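Local coordinates for putative secreted cellulose binding protein (Streptomyces coelicolor, PDB 4OY7) that oxidatively cleaves glycosidic bonds in cellulose as a copper-dependent lytic polysaccharide monooxygenase, of which this chain is the catalytic domain, at residues A109-W123 with R166-D180. Numbering follows the deposited sequence.
Sequences AHPGDFRVYLTKPGW and RSGDALIFMQWVRSD. With CU (copper (II) ion), chain I.
R178 lies over H110, a copper ligand, and its side chain can be followed along one face of the imidazole. R178 CB passes P111 O, CG meets H110 CB, and CD sits above the ring in a CH-pi contact, 3.9 Å from the H110 ring centroid. A bend at chi3 (64°) then lays the guanidinium flat on the imidazole, planes 18° apart, with R178 CZ 3.2 Å from H110 ND1. R178 NE and NH2 grip the two carboxylate oxygens of D180 side-on, NE reaching D180 OD1 at 2.8 Å, while NH1 lies over H110 CE1 and forms a salt bridge with E183. The imidazole is fixed at both nitrogens: H110 NE2 binds copper at 2.4 Å, beside H1 N, and ND1 donates in the ring plane to a water that in turn donates to D180 OD2. Deeper in, W176 CH2 comes to the imidazole edge at H110 CD2, and the indole forms an offset stack with F114, planes at 15°; W176 NE1 donates to a water held by H110 O. At the far end R166, bent at chi2 and chi3, directs NH1 and NH2 onto T119 O, and T119 OG1 accepts from L171 N at 2.9 Å. Between these ends, antiparallel strands 112-119 and 168-178 pair in regular register. Strand 134-141 flanks the former and 184-193 the latter, in one sheet of the immunoglobulin-like beta-sandwich; V116 and M174 pack on W158 of strand 155-161 in the other sheet.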
ATOM      1  N   ALA A 109       1.634  -9.863 -13.134  1.00 12.33           N
ATOM      2  CA  ALA A 109       1.231 -10.904 -12.205  1.00 12.30           C
ATOM      3  C   ALA A 109       2.413 -11.807 -11.855  1.00 12.29           C
ATOM      4  O   ALA A 109       3.300 -12.056 -12.680  1.00 13.05           O
ATOM      5  CB  ALA A 109       0.121 -11.741 -12.817  1.00 12.98           C
ATOM      6  N   HIS A 110       2.357 -12.357 -10.652  1.00 11.94           N
ATOM      7  CA  HIS A 110       3.400 -13.225 -10.140  1.00 11.82           C
ATOM      8  C   HIS A 110       2.799 -14.180  -9.113  1.00 11.43           C
ATOM      9  O   HIS A 110       1.897 -13.795  -8.370  1.00 11.24           O
ATOM     10  CB  HIS A 110       4.494 -12.412  -9.428  1.00 11.36           C
ATOM     11  CG  HIS A 110       5.098 -11.318 -10.252  1.00 11.88           C
ATOM     12  ND1 HIS A 110       5.924 -11.558 -11.331  1.00 12.70           N
ATOM     13  CD2 HIS A 110       5.004  -9.973 -10.142  1.00 11.84           C
ATOM     14  CE1 HIS A 110       6.316 -10.412 -11.850  1.00 12.71           C
ATOM     15  NE2 HIS A 110       5.745  -9.435 -11.170  1.00 12.71           N
ATOM     16  N   PRO A 111       3.353 -15.402  -9.011  1.00 11.30           N
ATOM     17  CA  PRO A 111       2.973 -16.284  -7.916  1.00 11.19           C
ATOM     18  C   PRO A 111       3.590 -15.845  -6.553  1.00 10.45           C
ATOM     19  O   PRO A 111       4.651 -15.243  -6.514  1.00 10.38           O
ATOM     20  CB  PRO A 111       3.550 -17.624  -8.355  1.00 11.84           C
ATOM     21  CG  PRO A 111       4.786 -17.253  -9.107  1.00 11.86           C
ATOM     22  CD  PRO A 111       4.442 -15.968  -9.826  1.00 11.79           C
ATOM     23  N   GLY A 112       2.896 -16.112  -5.446  1.00 10.23           N
ATOM     24  CA  GLY A 112       3.394 -15.747  -4.116  1.00  9.80           C
ATOM     25  C   GLY A 112       2.303 -15.461  -3.100  1.00  9.64           C
ATOM     26  O   GLY A 112       1.109 -15.757  -3.340  1.00 10.10           O
ATOM     27  N   ASP A 113       2.744 -14.924  -1.959  1.00  9.08           N
ATOM     28  CA  ASP A 113       1.908 -14.617  -0.789  1.00  8.97           C
ATOM     29  C   ASP A 113       1.761 -13.126  -0.624  1.00  8.23           C
ATOM     30  O   ASP A 113       2.732 -12.351  -0.810  1.00  7.83           O
ATOM     31  CB  ASP A 113       2.558 -15.095   0.520  1.00  9.13           C
ATOM     32  CG  ASP A 113       2.608 -16.571   0.678  1.00 10.15           C
ATOM     33  OD1 ASP A 113       1.943 -17.290  -0.063  1.00 10.69           O
ATOM     34  OD2 ASP A 113       3.340 -17.003   1.603  1.00 10.89           O
ATOM     35  N   PHE A 114       0.580 -12.708  -0.191  1.00  7.86           N
ATOM     36  CA  PHE A 114       0.360 -11.377   0.303  1.00  7.31           C
ATOM     37  C   PHE A 114       0.301 -11.411   1.822  1.00  6.88           C
ATOM     38  O   PHE A 114      -0.604 -12.024   2.418  1.00  7.23           O
ATOM     39  CB  PHE A 114      -0.935 -10.838  -0.278  1.00  7.50           C
ATOM     40  CG  PHE A 114      -0.889 -10.655  -1.758  1.00  7.90           C
ATOM     41  CD1 PHE A 114      -1.263 -11.676  -2.618  1.00  8.55           C
ATOM     42  CD2 PHE A 114      -0.473  -9.451  -2.302  1.00  7.76           C
ATOM     43  CE1 PHE A 114      -1.217 -11.516  -4.001  1.00  8.89           C
ATOM     44  CE2 PHE A 114      -0.408  -9.283  -3.677  1.00  7.97           C
ATOM     45  CZ  PHE A 114      -0.785 -10.305  -4.534  1.00  8.73           C
ATOM     46  N   ARG A 115       1.276 -10.761   2.445  1.00  6.20           N
ATOM     47  CA  ARG A 115       1.351 -10.684   3.917  1.00  6.00           C
ATOM     48  C   ARG A 115       0.717  -9.384   4.294  1.00  5.69           C
ATOM     49  O   ARG A 115       1.251  -8.317   3.930  1.00  5.51           O
ATOM     50  CB  ARG A 115       2.799 -10.717   4.373  1.00  5.87           C
ATOM     51  CG  ARG A 115       3.483 -12.033   4.090  1.00  6.07           C
ATOM     52  CD  ARG A 115       4.952 -12.002   4.370  1.00  5.99           C
ATOM     53  NE  ARG A 115       5.642 -13.224   3.965  1.00  6.21           N
ATOM     54  CZ  ARG A 115       6.951 -13.388   4.045  1.00  6.34           C
ATOM     55  NH1 ARG A 115       7.731 -12.422   4.565  1.00  6.09           N
ATOM     56  NH2 ARG A 115       7.483 -14.549   3.654  1.00  6.76           N
ATOM     57  N   VAL A 116      -0.371  -9.473   5.050  1.00  5.69           N
ATOM     58  CA  VAL A 116      -1.205  -8.318   5.368  1.00  5.61           C
ATOM     59  C   VAL A 116      -1.088  -7.980   6.860  1.00  5.72           C
ATOM     60  O   VAL A 116      -1.348  -8.823   7.720  1.00  5.95           O
ATOM     61  CB  VAL A 116      -2.675  -8.581   4.988  1.00  5.85           C
ATOM     62  CG1 VAL A 116      -3.547  -7.376   5.348  1.00  5.95           C
ATOM     63  CG2 VAL A 116      -2.825  -8.973   3.499  1.00  5.96           C
ATOM     64  N   TYR A 117      -0.733  -6.729   7.143  1.00  5.44           N
ATOM     65  CA  TYR A 117      -0.491  -6.222   8.508  1.00  5.62           C
ATOM     66  C   TYR A 117      -1.323  -5.000   8.860  1.00  5.62           C
ATOM     67  O   TYR A 117      -1.608  -4.162   8.007  1.00  5.45           O
ATOM     68  CB  TYR A 117       0.981  -5.845   8.714  1.00  5.53           C
ATOM     69  CG  TYR A 117       2.033  -6.870   8.344  1.00  5.65           C
ATOM     70  CD1 TYR A 117       2.360  -7.124   7.020  1.00  5.66           C
ATOM     71  CD2 TYR A 117       2.751  -7.511   9.320  1.00  6.00           C
ATOM     72  CE1 TYR A 117       3.366  -8.036   6.690  1.00  5.79           C
ATOM     73  CE2 TYR A 117       3.754  -8.421   9.019  1.00  6.16           C
ATOM     74  CZ  TYR A 117       4.077  -8.668   7.693  1.00  6.09           C
ATOM     75  OH  TYR A 117       5.077  -9.607   7.430  1.00  6.67           O
ATOM     76  N   LEU A 118      -1.655  -4.855  10.137  1.00  6.06           N
ATOM     77  CA  LEU A 118      -2.419  -3.673  10.593  1.00  6.30           C
ATOM     78  C   LEU A 118      -1.694  -3.027  11.758  1.00  6.61           C
ATOM     79  O   LEU A 118      -1.203  -3.705  12.635  1.00  6.53           O
ATOM     80  CB  LEU A 118      -3.804  -4.096  11.034  1.00  6.83           C
ATOM     81  CG  LEU A 118      -4.774  -3.034  11.537  1.00  7.16           C
ATOM     82  CD1 LEU A 118      -5.162  -2.047  10.433  1.00  7.05           C
ATOM     83  CD2 LEU A 118      -6.001  -3.733  12.101  1.00  7.65           C
ATOM     84  N   THR A 119      -1.617  -1.708  11.726  1.00  6.67           N
ATOM     85  CA  THR A 119      -1.033  -0.956  12.807  1.00  7.21           C
ATOM     86  C   THR A 119      -1.807  -1.214  14.087  1.00  7.87           C
ATOM     87  O   THR A 119      -3.025  -1.321  14.104  1.00  7.89           O
ATOM     88  CB  THR A 119      -0.934   0.553  12.502  1.00  7.17           C
ATOM     89  OG1 THR A 119      -2.231   1.078  12.158  1.00  7.29           O
ATOM     90  CG2 THR A 119       0.075   0.790  11.396  1.00  6.93           C
ATOM     91  N   LYS A 120      -1.040  -1.301  15.160  1.00  8.51           N
ATOM     92  CA  LYS A 120      -1.586  -1.603  16.488  1.00  9.47           C
ATOM     93  C   LYS A 120      -2.458  -0.485  17.025  1.00  9.79           C
ATOM     94  O   LYS A 120      -2.293   0.690  16.685  1.00  9.69           O
ATOM     95  CB  LYS A 120      -0.448  -1.865  17.458  1.00 10.15           C
ATOM     96  CG  LYS A 120       0.349  -3.103  17.127  1.00 10.49           C
ATOM     97  CD  LYS A 120       1.507  -3.281  18.085  1.00 11.44           C
ATOM     98  CE  LYS A 120       2.362  -4.479  17.704  1.00 11.72           C
ATOM     99  NZ  LYS A 120       3.606  -4.603  18.516  1.00 12.51           N
ATOM    100  N   PRO A 121      -3.387  -0.844  17.917  1.00 10.29           N
ATOM    101  CA  PRO A 121      -4.176   0.183  18.559  1.00 10.81           C
ATOM    102  C   PRO A 121      -3.267   1.230  19.205  1.00 11.22           C
ATOM    103  O   PRO A 121      -2.252   0.881  19.845  1.00 11.67           O
ATOM    104  CB  PRO A 121      -4.943  -0.585  19.639  1.00 11.42           C
ATOM    105  CG  PRO A 121      -4.941  -1.986  19.183  1.00 11.16           C
ATOM    106  CD  PRO A 121      -3.666  -2.190  18.456  1.00 10.63           C
ATOM    107  N   GLY A 122      -3.644   2.492  19.057  1.00 11.49           N
ATOM    108  CA  GLY A 122      -2.883   3.576  19.641  1.00 12.01           C
ATOM    109  C   GLY A 122      -1.898   4.196  18.677  1.00 11.50           C
ATOM    110  O   GLY A 122      -1.513   5.351  18.863  1.00 12.33           O
ATOM    111  N   TRP A 123      -1.472   3.456  17.660  1.00 10.59           N
ATOM    112  CA  TRP A 123      -0.616   4.034  16.632  1.00 10.24           C
ATOM    113  C   TRP A 123      -1.404   5.016  15.799  1.00 10.40           C
ATOM    114  O   TRP A 123      -2.513   4.718  15.371  1.00 10.24           O
ATOM    115  CB  TRP A 123      -0.036   2.955  15.720  1.00  9.39           C
ATOM    116  CG  TRP A 123       0.920   3.490  14.697  1.00  8.82           C
ATOM    117  CD1 TRP A 123       2.263   3.640  14.839  1.00  8.90           C
ATOM    118  CD2 TRP A 123       0.597   3.958  13.380  1.00  8.34           C
ATOM    119  NE1 TRP A 123       2.813   4.172  13.691  1.00  8.46           N
ATOM    120  CE2 TRP A 123       1.811   4.364  12.775  1.00  8.18           C
ATOM    121  CE3 TRP A 123      -0.592   4.042  12.639  1.00  7.97           C
ATOM    122  CZ2 TRP A 123       1.874   4.848  11.472  1.00  7.91           C
ATOM    123  CZ3 TRP A 123      -0.519   4.540  11.330  1.00  7.72           C
ATOM    124  CH2 TRP A 123       0.700   4.921  10.767  1.00  7.71           C
ATOM    125  N   ARG A 166     -11.680  -1.624  17.102  1.00 11.08           N
ATOM    126  CA  ARG A 166     -10.797  -0.607  16.568  1.00 10.56           C
ATOM    127  C   ARG A 166     -11.537   0.685  16.227  1.00 10.74           C
ATOM    128  O   ARG A 166     -12.731   0.683  15.866  1.00 11.06           O
ATOM    129  CB  ARG A 166     -10.040  -1.158  15.343  1.00  9.87           C
ATOM    130  CG  ARG A 166      -9.183  -2.387  15.645  1.00  9.84           C
ATOM    131  CD  ARG A 166      -8.085  -2.094  16.665  1.00 10.00           C
ATOM    132  NE  ARG A 166      -7.244  -1.031  16.151  1.00  9.69           N
ATOM    133  CZ  ARG A 166      -6.133  -1.208  15.440  1.00  9.39           C
ATOM    134  NH1 ARG A 166      -5.603  -2.426  15.223  1.00  9.19           N
ATOM    135  NH2 ARG A 166      -5.503  -0.144  14.985  1.00  9.26           N
ATOM    136  N   SER A 167     -10.812   1.793  16.352  1.00 10.62           N
ATOM    137  CA  SER A 167     -11.337   3.100  16.017  1.00 10.86           C
ATOM    138  C   SER A 167     -10.220   4.009  15.564  1.00 10.31           C
ATOM    139  O   SER A 167      -9.056   3.698  15.795  1.00  9.97           O
ATOM    140  CB  SER A 167     -12.040   3.702  17.219  1.00 11.93           C
ATOM    141  OG  SER A 167     -11.119   4.027  18.251  1.00 12.64           O
ATOM    142  N   GLY A 168     -10.585   5.116  14.920  1.00 10.13           N
ATOM    143  CA  GLY A 168      -9.621   6.107  14.478  1.00  9.78           C
ATOM    144  C   GLY A 168      -8.724   5.617  13.354  1.00  8.99           C
ATOM    145  O   GLY A 168      -8.985   4.594  12.702  1.00  8.73           O
ATOM    146  N   ASP A 169      -7.661   6.373  13.106  1.00  8.80           N
ATOM    147  CA  ASP A 169      -6.800   6.116  11.963  1.00  8.21           C
ATOM    148  C   ASP A 169      -5.931   4.892  12.205  1.00  7.68           C
ATOM    149  O   ASP A 169      -5.589   4.568  13.343  1.00  7.95           O
ATOM    150  CB  ASP A 169      -5.868   7.316  11.710  1.00  8.40           C
ATOM    151  CG  ASP A 169      -6.582   8.546  11.150  1.00  9.04           C
ATOM    152  OD1 ASP A 169      -7.682   8.416  10.574  1.00  9.56           O
ATOM    153  OD2 ASP A 169      -5.989   9.654  11.233  1.00  9.67           O
ATOM    154  N   ALA A 170      -5.529   4.264  11.113  1.00  7.07           N
ATOM    155  CA  ALA A 170      -4.638   3.106  11.143  1.00  6.69           C
ATOM    156  C   ALA A 170      -4.008   3.010   9.756  1.00  6.35           C
ATOM    157  O   ALA A 170      -4.311   3.800   8.884  1.00  6.34           O
ATOM    158  CB  ALA A 170      -5.431   1.848  11.496  1.00  6.82           C
ATOM    159  N   LEU A 171      -3.154   2.027   9.546  1.00  6.14           N
ATOM    160  CA  LEU A 171      -2.604   1.788   8.218  1.00  5.97           C
ATOM    161  C   LEU A 171      -2.526   0.275   7.996  1.00  5.82           C
ATOM    162  O   LEU A 171      -2.217  -0.493   8.915  1.00  6.00           O
ATOM    163  CB  LEU A 171      -1.252   2.451   8.130  1.00  6.04           C
ATOM    164  CG  LEU A 171      -0.425   2.305   6.867  1.00  5.75           C
ATOM    165  CD1 LEU A 171       0.504   3.520   6.850  1.00  5.92           C
ATOM    166  CD2 LEU A 171       0.353   0.999   6.870  1.00  5.64           C
ATOM    167  N   ILE A 172      -2.840  -0.159   6.787  1.00  5.75           N
ATOM    168  CA  ILE A 172      -2.657  -1.559   6.392  1.00  5.78           C
ATOM    169  C   ILE A 172      -1.441  -1.623   5.483  1.00  5.45           C
ATOM    170  O   ILE A 172      -1.419  -1.005   4.421  1.00  5.51           O
ATOM    171  CB  ILE A 172      -3.905  -2.124   5.670  1.00  6.09           C
ATOM    172  CG1 ILE A 172      -5.075  -2.242   6.661  1.00  6.52           C
ATOM    173  CG2 ILE A 172      -3.635  -3.486   5.056  1.00  6.15           C
ATOM    174  CD1 ILE A 172      -6.422  -2.413   6.004  1.00  7.02           C
ATOM    175  N   PHE A 173      -0.453  -2.398   5.914  1.00  5.36           N
ATOM    176  CA  PHE A 173       0.781  -2.616   5.151  1.00  5.24           C
ATOM    177  C   PHE A 173       0.754  -4.017   4.581  1.00  5.31           C
ATOM    178  O   PHE A 173       0.388  -4.979   5.293  1.00  5.70           O
ATOM    179  CB  PHE A 173       2.012  -2.503   6.054  1.00  5.11           C
ATOM    180  CG  PHE A 173       3.249  -3.066   5.442  1.00  5.04           C
ATOM    181  CD1 PHE A 173       3.868  -2.428   4.359  1.00  4.96           C
ATOM    182  CD2 PHE A 173       3.804  -4.234   5.928  1.00  5.18           C
ATOM    183  CE1 PHE A 173       5.013  -2.957   3.800  1.00  4.95           C
ATOM    184  CE2 PHE A 173       4.944  -4.773   5.343  1.00  5.08           C
ATOM    185  CZ  PHE A 173       5.520  -4.152   4.254  1.00  5.00           C
ATOM    186  N   MET A 174       1.081  -4.138   3.294  1.00  5.42           N
ATOM    187  CA  MET A 174       1.165  -5.445   2.652  1.00  5.72           C
ATOM    188  C   MET A 174       2.505  -5.635   1.999  1.00  5.72           C
ATOM    189  O   MET A 174       3.066  -4.684   1.401  1.00  5.74           O
ATOM    190  CB  MET A 174       0.072  -5.646   1.614  1.00  6.10           C
ATOM    191  CG  MET A 174      -1.299  -5.224   2.064  1.00  6.35           C
ATOM    192  SD  MET A 174      -2.553  -5.730   0.863  1.00  7.13           S
ATOM    193  CE  MET A 174      -3.909  -4.732   1.444  1.00  7.21           C
ATOM    194  N   GLN A 175       3.029  -6.836   2.156  1.00  5.65           N
ATOM    195  CA  GLN A 175       4.253  -7.252   1.477  1.00  5.76           C
ATOM    196  C   GLN A 175       3.886  -8.413   0.575  1.00  5.92           C
ATOM    197  O   GLN A 175       3.351  -9.441   1.013  1.00  6.38           O
ATOM    198  CB  GLN A 175       5.361  -7.628   2.456  1.00  5.69           C
ATOM    199  CG  GLN A 175       6.724  -7.726   1.802  1.00  5.86           C
ATOM    200  CD  GLN A 175       7.838  -7.944   2.811  1.00  5.92           C
ATOM    201  OE1 GLN A 175       7.684  -7.631   3.998  1.00  6.05           O
ATOM    202  NE2 GLN A 175       8.985  -8.452   2.340  1.00  6.20           N
ATOM    203  N   TRP A 176       4.108  -8.206  -0.721  1.00  6.06           N
ATOM    204  CA  TRP A 176       3.848  -9.202  -1.723  1.00  6.25           C
ATOM    205  C   TRP A 176       5.150  -9.941  -1.950  1.00  6.38           C
ATOM    206  O   TRP A 176       6.103  -9.372  -2.499  1.00  6.50           O
ATOM    207  CB  TRP A 176       3.389  -8.543  -3.026  1.00  6.45           C
ATOM    208  CG  TRP A 176       2.962  -9.482  -4.105  1.00  6.97           C
ATOM    209  CD1 TRP A 176       2.702 -10.832  -3.997  1.00  7.27           C
ATOM    210  CD2 TRP A 176       2.695  -9.132  -5.471  1.00  7.34           C
ATOM    211  NE1 TRP A 176       2.312 -11.328  -5.217  1.00  7.87           N
ATOM    212  CE2 TRP A 176       2.298 -10.310  -6.133  1.00  7.81           C
ATOM    213  CE3 TRP A 176       2.756  -7.925  -6.202  1.00  7.35           C
ATOM    214  CZ2 TRP A 176       1.966 -10.323  -7.482  1.00  8.35           C
ATOM    215  CZ3 TRP A 176       2.447  -7.946  -7.512  1.00  7.91           C
ATOM    216  CH2 TRP A 176       2.031  -9.130  -8.149  1.00  8.28           C
ATOM    217  N   VAL A 177       5.177 -11.192  -1.524  1.00  6.40           N
ATOM    218  CA  VAL A 177       6.382 -12.006  -1.528  1.00  6.65           C
ATOM    219  C   VAL A 177       6.284 -13.027  -2.641  1.00  7.27           C
ATOM    220  O   VAL A 177       5.529 -14.009  -2.565  1.00  7.57           O
ATOM    221  CB  VAL A 177       6.579 -12.666  -0.149  1.00  6.54           C
ATOM    222  CG1 VAL A 177       7.861 -13.499  -0.126  1.00  6.82           C
ATOM    223  CG2 VAL A 177       6.555 -11.570   0.903  1.00  6.25           C
ATOM    224  N   ARG A 178       7.008 -12.764  -3.725  1.00  7.61           N
ATOM    225  CA  ARG A 178       7.023 -13.685  -4.847  1.00  8.34           C
ATOM    226  C   ARG A 178       7.621 -15.010  -4.426  1.00  8.80           C
ATOM    227  O   ARG A 178       8.544 -15.058  -3.623  1.00  8.82           O
ATOM    228  CB  ARG A 178       7.818 -13.101  -6.034  1.00  8.59           C
ATOM    229  CG  ARG A 178       7.086 -11.966  -6.741  1.00  8.56           C
ATOM    230  CD  ARG A 178       7.909 -11.374  -7.887  1.00  9.00           C
ATOM    231  NE  ARG A 178       8.150 -12.354  -8.949  1.00  9.68           N
ATOM    232  CZ  ARG A 178       8.840 -12.090 -10.064  1.00 10.18           C
ATOM    233  NH1 ARG A 178       9.364 -10.891 -10.285  1.00 10.11           N
ATOM    234  NH2 ARG A 178       9.050 -13.052 -10.951  1.00 10.84           N
ATOM    235  N   SER A 179       7.054 -16.078  -4.946  1.00  9.30           N
ATOM    236  CA  SER A 179       7.604 -17.418  -4.718  1.00  9.86           C
ATOM    237  C   SER A 179       8.651 -17.800  -5.754  1.00 10.68           C
ATOM    238  O   SER A 179       9.321 -18.820  -5.588  1.00 11.09           O
ATOM    239  CB  SER A 179       6.493 -18.456  -4.672  1.00 10.33           C
ATOM    240  OG  SER A 179       5.776 -18.419  -5.878  1.00 10.52           O
ATOM    241  N   ASP A 180       8.812 -16.988  -6.801  1.00 10.86           N
ATOM    242  CA  ASP A 180       9.701 -17.309  -7.921  1.00 11.73           C
ATOM    243  C   ASP A 180      10.783 -16.275  -8.148  1.00 11.50           C
ATOM    244  O   ASP A 180      11.366 -16.225  -9.214  1.00 12.25           O
ATOM    245  CB  ASP A 180       8.861 -17.425  -9.188  1.00 12.56           C
ATOM    246  CG  ASP A 180       8.241 -16.089  -9.613  1.00 12.52           C
ATOM    247  OD1 ASP A 180       8.042 -15.183  -8.766  1.00 11.93           O
ATOM    248  OD2 ASP A 180       7.914 -15.954 -10.816  1.00 13.70           O
TER
HETATM  249 CU    CU I 301       6.170  -7.110 -11.466  0.50 25.71          CU
HETATM  250  O   HOH W   1       0.520 -13.909  -5.758  1.00 11.56           O
HETATM  251  O   HOH W   2       6.195 -14.153 -12.247  1.00 13.49           O
HETATM  252  O   HOH W   3       7.325  -9.580   5.756  1.00  9.01           O
HETATM  253  O   HOH W   4      -3.106  -4.457  14.754  1.00 11.90           O
HETATM  254  O   HOH W   5      -4.984   6.249  15.394  1.00 15.66           O
HETATM  255  O   HOH W   6       7.900  -7.557 -11.467  0.50  7.45           O